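PDB 7C6C: chitosanase from Bacillus subtilis subsp. subtilis str. 168, which cleaves beta-1,4 linkages between glucosamine units inside partly acetylated chitosan chains, probably helping defence against fungi by degrading their cell walls. Local coordinates for residues A[9-18]-A[231-242]. Numbering follows the deposited sequence. Where two conformers were deposited one is given.
With LMR ((2S)-2-hydroxybutanedioic acid), chain B.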
loop_
_atom_site.group_PDB
_atom_site.type_symbol
_atom_site.label_atom_id
_atom_site.label_comp_id
_atom_site.label_asym_id
_atom_site.label_seq_id
_atom_site.Cartn_x
_atom_site.Cartn_y
_atom_site.Cartn_z
ATOM N N ARG A 9 -11.031 7.685 3.555
ATOM C CA ARG A 9 -11.012 6.923 4.796
ATOM C C ARG A 9 -11.380 5.468 4.543
ATOM O O ARG A 9 -10.718 4.554 5.046
ATOM C CB ARG A 9 -11.956 7.542 5.828
ATOM C CG ARG A 9 -11.998 6.735 7.123
ATOM C CD ARG A 9 -13.044 7.207 8.125
ATOM N NE ARG A 9 -14.339 7.494 7.518
ATOM C CZ ARG A 9 -15.249 6.593 7.163
ATOM N NH1 ARG A 9 -15.022 5.291 7.340
ATOM N NH2 ARG A 9 -16.392 7.012 6.619
ATOM N N ARG A 10 -12.449 5.232 3.773
ATOM C CA ARG A 10 -12.866 3.861 3.494
ATOM C C ARG A 10 -11.775 3.092 2.761
ATOM O O ARG A 10 -11.504 1.925 3.081
ATOM C CB ARG A 10 -14.176 3.862 2.702
ATOM C CG ARG A 10 -15.330 4.427 3.499
ATOM C CD ARG A 10 -16.657 4.378 2.768
ATOM N NE ARG A 10 -17.680 4.964 3.627
ATOM C CZ ARG A 10 -18.436 6.008 3.311
ATOM N NH1 ARG A 10 -18.346 6.569 2.111
ATOM N NH2 ARG A 10 -19.293 6.477 4.205
ATOM N N ALA A 11 -11.147 3.727 1.765
ATOM C CA ALA A 11 -10.046 3.089 1.049
ATOM C C ALA A 11 -8.927 2.705 2.003
ATOM O O ALA A 11 -8.350 1.614 1.896
ATOM C CB ALA A 11 -9.517 4.034 -0.026
ATOM N N GLU A 12 -8.603 3.597 2.941
ATOM C CA GLU A 12 -7.523 3.333 3.886
ATOM C C GLU A 12 -7.897 2.245 4.886
ATOM O O GLU A 12 -7.034 1.458 5.298
ATOM C CB GLU A 12 -7.117 4.638 4.576
ATOM C CG GLU A 12 -6.468 5.591 3.592
ATOM C CD GLU A 12 -6.239 6.996 4.113
ATOM O OE1 GLU A 12 -6.901 7.401 5.090
ATOM O OE2 GLU A 12 -5.390 7.705 3.526
ATOM N N GLN A 13 -9.165 2.180 5.296
ATOM C CA GLN A 13 -9.579 1.119 6.206
ATOM C C GLN A 13 -9.591 -0.240 5.518
ATOM O O GLN A 13 -9.291 -1.260 6.153
ATOM C CB GLN A 13 -10.914 1.470 6.861
ATOM C CG GLN A 13 -10.766 2.660 7.787
ATOM C CD GLN A 13 -12.023 2.959 8.564
ATOM O OE1 GLN A 13 -13.013 2.230 8.473
ATOM N NE2 GLN A 13 -11.994 4.041 9.336
ATOM N N LEU A 14 -9.899 -0.274 4.215
ATOM C CA LEU A 14 -9.730 -1.506 3.448
ATOM C C LEU A 14 -8.265 -1.936 3.439
ATOM O O LEU A 14 -7.935 -3.078 3.791
ATOM C CB LEU A 14 -10.249 -1.314 2.021
ATOM C CG LEU A 14 -11.773 -1.242 1.893
ATOM C CD1 LEU A 14 -12.173 -0.647 0.554
ATOM C CD2 LEU A 14 -12.387 -2.621 2.095
ATOM N N THR A 15 -7.363 -1.016 3.083
ATOM C CA THR A 15 -5.938 -1.335 3.099
ATOM C C THR A 15 -5.498 -1.803 4.478
ATOM O O THR A 15 -4.718 -2.753 4.596
ATOM C CB THR A 15 -5.123 -0.127 2.640
ATOM O OG1 THR A 15 -5.412 0.126 1.259
ATOM C CG2 THR A 15 -3.635 -0.362 2.812
ATOM N N SER A 16 -6.017 -1.170 5.532
ATOM C CA SER A 16 -5.648 -1.559 6.885
ATOM C C SER A 16 -6.060 -3.001 7.184
ATOM O O SER A 16 -5.320 -3.738 7.845
ATOM C CB SER A 16 -6.270 -0.578 7.874
ATOM O OG SER A 16 -5.835 -0.823 9.198
ATOM N N ILE A 17 -7.237 -3.427 6.713
ATOM C CA ILE A 17 -7.612 -4.832 6.853
ATOM C C ILE A 17 -6.593 -5.713 6.144
ATOM O O ILE A 17 -6.111 -6.716 6.691
ATOM C CB ILE A 17 -9.024 -5.079 6.295
ATOM C CG1 ILE A 17 -10.076 -4.388 7.165
ATOM C CG2 ILE A 17 -9.285 -6.585 6.169
ATOM C CD1 ILE A 17 -11.439 -4.311 6.496
ATOM N N PHE A 18 -6.252 -5.346 4.906
ATOM C CA PHE A 18 -5.360 -6.177 4.107
ATOM C C PHE A 18 -3.972 -6.265 4.723
ATOM O O PHE A 18 -3.323 -7.309 4.634
ATOM C CB PHE A 18 -5.267 -5.641 2.677
ATOM C CG PHE A 18 -6.598 -5.440 2.001
ATOM C CD1 PHE A 18 -7.702 -6.244 2.296
ATOM C CD2 PHE A 18 -6.741 -4.439 1.054
ATOM C CE1 PHE A 18 -8.923 -6.041 1.649
ATOM C CE2 PHE A 18 -7.954 -4.232 0.408
ATOM C CZ PHE A 18 -9.044 -5.033 0.707
ATOM N N VAL A 231 -17.194 -6.132 4.906
ATOM C CA VAL A 231 -16.203 -7.042 4.360
ATOM C C VAL A 231 -16.449 -8.406 4.982
ATOM O O VAL A 231 -16.564 -8.522 6.208
ATOM C CB VAL A 231 -14.785 -6.544 4.681
ATOM C CG1 VAL A 231 -13.752 -7.590 4.297
ATOM C CG2 VAL A 231 -14.532 -5.225 3.970
ATOM N N ARG A 232 -16.549 -9.436 4.146
ATOM C CA ARG A 232 -16.714 -10.811 4.625
ATOM C C ARG A 232 -15.705 -11.664 3.870
ATOM O O ARG A 232 -15.885 -11.969 2.688
ATOM C CB ARG A 232 -18.148 -11.320 4.471
ATOM C CG ARG A 232 -19.083 -10.704 5.516
ATOM C CD ARG A 232 -20.488 -11.368 5.613
ATOM N NE ARG A 232 -21.441 -10.428 6.218
ATOM C CZ ARG A 232 -21.956 -9.407 5.542
ATOM N NH1 ARG A 232 -21.678 -9.273 4.255
ATOM N NH2 ARG A 232 -22.728 -8.519 6.140
ATOM N N SER A 233 -14.622 -12.020 4.552
ATOM C CA SER A 233 -13.481 -12.652 3.915
ATOM C C SER A 233 -13.069 -13.869 4.721
ATOM O O SER A 233 -12.881 -13.775 5.936
ATOM C CB SER A 233 -12.325 -11.655 3.870
ATOM O OG SER A 233 -11.117 -12.291 3.515
ATOM N N ASN A 234 -12.929 -15.011 4.046
ATOM C CA ASN A 234 -12.398 -16.186 4.727
ATOM C C ASN A 234 -11.001 -15.914 5.269
ATOM O O ASN A 234 -10.656 -16.355 6.371
ATOM C CB ASN A 234 -12.379 -17.390 3.784
ATOM C CG ASN A 234 -13.771 -17.874 3.423
ATOM O OD1 ASN A 234 -14.736 -17.624 4.146
ATOM N ND2 ASN A 234 -13.879 -18.582 2.302
ATOM N N GLU A 235 -10.192 -15.161 4.519
ATOM C CA GLU A 235 -8.817 -14.896 4.930
ATOM C C GLU A 235 -8.758 -13.886 6.070
ATOM O O GLU A 235 -8.078 -14.117 7.077
ATOM C CB GLU A 235 -8.014 -14.391 3.733
ATOM C CG GLU A 235 -6.599 -13.937 4.074
ATOM C CD GLU A 235 -5.722 -15.078 4.558
ATOM O OE1 GLU A 235 -5.961 -16.228 4.139
ATOM O OE2 GLU A 235 -4.796 -14.826 5.359
ATOM N N TYR A 236 -9.449 -12.751 5.927
ATOM C CA TYR A 236 -9.282 -11.647 6.869
ATOM C C TYR A 236 -10.297 -11.650 7.998
ATOM O O TYR A 236 -10.013 -11.097 9.064
ATOM C CB TYR A 236 -9.370 -10.293 6.153
ATOM C CG TYR A 236 -8.375 -10.119 5.029
ATOM C CD1 TYR A 236 -7.004 -10.133 5.273
ATOM C CD2 TYR A 236 -8.806 -9.953 3.724
ATOM C CE1 TYR A 236 -6.090 -9.979 4.237
ATOM C CE2 TYR A 236 -7.909 -9.798 2.689
ATOM C CZ TYR A 236 -6.554 -9.814 2.949
ATOM O OH TYR A 236 -5.692 -9.663 1.893
ATOM N N GLY A 237 -11.471 -12.229 7.787
ATOM C CA GLY A 237 -12.564 -12.114 8.728
ATOM C C GLY A 237 -13.616 -11.129 8.259
ATOM O O GLY A 237 -13.692 -10.749 7.086
ATOM N N ASN A 238 -14.441 -10.703 9.209
ATOM C CA ASN A 238 -15.590 -9.852 8.939
ATOM C C ASN A 238 -15.391 -8.490 9.578
ATOM O O ASN A 238 -15.006 -8.401 10.749
ATOM C CB ASN A 238 -16.849 -10.479 9.519
ATOM C CG ASN A 238 -17.022 -11.889 9.073
ATOM O OD1 ASN A 238 -16.969 -12.165 7.875
ATOM N ND2 ASN A 238 -17.187 -12.805 10.024
ATOM N N PHE A 239 -15.689 -7.440 8.820
ATOM C CA PHE A 239 -15.497 -6.074 9.276
ATOM C C PHE A 239 -16.615 -5.205 8.737
ATOM O O PHE A 239 -17.204 -5.494 7.692
ATOM C CB PHE A 239 -14.172 -5.480 8.767
ATOM C CG PHE A 239 -12.970 -6.295 9.128
ATOM C CD1 PHE A 239 -12.575 -7.359 8.331
ATOM C CD2 PHE A 239 -12.243 -6.009 10.272
ATOM C CE1 PHE A 239 -11.479 -8.134 8.664
ATOM C CE2 PHE A 239 -11.134 -6.777 10.613
ATOM C CZ PHE A 239 -10.755 -7.839 9.806
ATOM N N VAL A 240 -16.884 -4.120 9.450
ATOM C CA VAL A 240 -17.691 -3.031 8.926
ATOM C C VAL A 240 -16.822 -1.787 8.815
ATOM O O VAL A 240 -15.984 -1.515 9.682
ATOM C CB VAL A 240 -18.966 -2.777 9.757
ATOM C CG1 VAL A 240 -18.626 -2.334 11.173
ATOM C CG2 VAL A 240 -19.846 -1.756 9.056
ATOM N N ILE A 241 -17.011 -1.050 7.727
ATOM C CA ILE A 241 -16.349 0.222 7.483
ATOM C C ILE A 241 -17.456 1.253 7.322
ATOM O O ILE A 241 -18.312 1.117 6.440
ATOM C CB ILE A 241 -15.462 0.149 6.232
ATOM C CG1 ILE A 241 -14.279 -0.790 6.482
ATOM C CG2 ILE A 241 -14.988 1.530 5.809
ATOM C CD1 ILE A 241 -13.471 -1.121 5.239
ATOM N N LYS A 242 -17.477 2.247 8.197
ATOM C CA LYS A 242 -18.551 3.234 8.186
ATOM C C LYS A 242 -18.538 4.066 6.908
ATOM O O LYS A 242 -19.592 4.522 6.446
ATOM C CB LYS A 242 -18.443 4.141 9.416
ATOM C CG LYS A 242 -19.540 5.186 9.554
ATOM C CD LYS A 242 -19.080 6.363 10.411
ATOM C CE LYS A 242 -18.634 7.534 9.548
ATOM N NZ LYS A 242 -17.427 8.208 10.098
ATOM O OXT LYS A 242 -17.471 4.284 6.323
HETATM C C1 LMR B . -14.069 -15.636 0.364
HETATM O O1A LMR B . -14.155 -15.154 1.512
HETATM O O1B LMR B . -15.061 -15.793 -0.379
HETATM C C2 LMR B . -12.725 -16.058 -0.153
HETATM O O2 LMR B . -12.914 -16.794 -1.367
HETATM C C3 LMR B . -11.842 -14.842 -0.433
HETATM C C4 LMR B . -11.356 -14.206 0.852
HETATM O O4A LMR B . -10.731 -14.918 1.672
HETATM O O4B LMR B . -11.586 -12.989 1.049
HETATM O O HOH W 1 -15.189 2.646 9.947
HETATM O O HOH W 2 -3.163 -9.068 2.497
#
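The C-terminal beta-hairpin, strands 229-233 and 237-241, lays one face on helix 5-20 of this family 46 glycosidase, where Ile17, Leu14 and Phe18 meet Val231, Tyr236, Phe239 and Ile241. Strand 237-241 runs nearly antiparallel to the helix segment, at 162°. In Ile17, chi1 of -68° turns CG1 over the Phe239 ring, 4.0 Å from its centroid in a CH-pi contact, and sends CG2 to Tyr236 CB at 3.7 Å. Leu14 CD2 bridges Val231 CG2 and Ile241 CD1. Phe18 meets the Tyr236 ring obliquely, planes at 43°, and a water links Phe18 O to Tyr236 OH. At the other end, Arg9 grips Lys242 OXT end-on in a salt bridge, NH1 (2.8 Å) and NH2 (2.9 Å) both hydrogen-bonding that one oxygen in the guanidinium plane. Arg10, extended from CG to NE, comes side-on: NE hydrogen-bonds Lys242 OXT at 2.8 Å, a second salt bridge, and NH2 takes Lys242 O at 3.0 Å on a lone pair. A second water joins Gln13 OE1 to Lys242 N. Where strand 229-233 enters the turn, Ser233 OG hydrogen-bonds malate O4B at 2.6 Å. Three N-H donors thus converge on OXT, so the two arginines probably offset the terminal carboxylate's charge and tether the chain end to the helix.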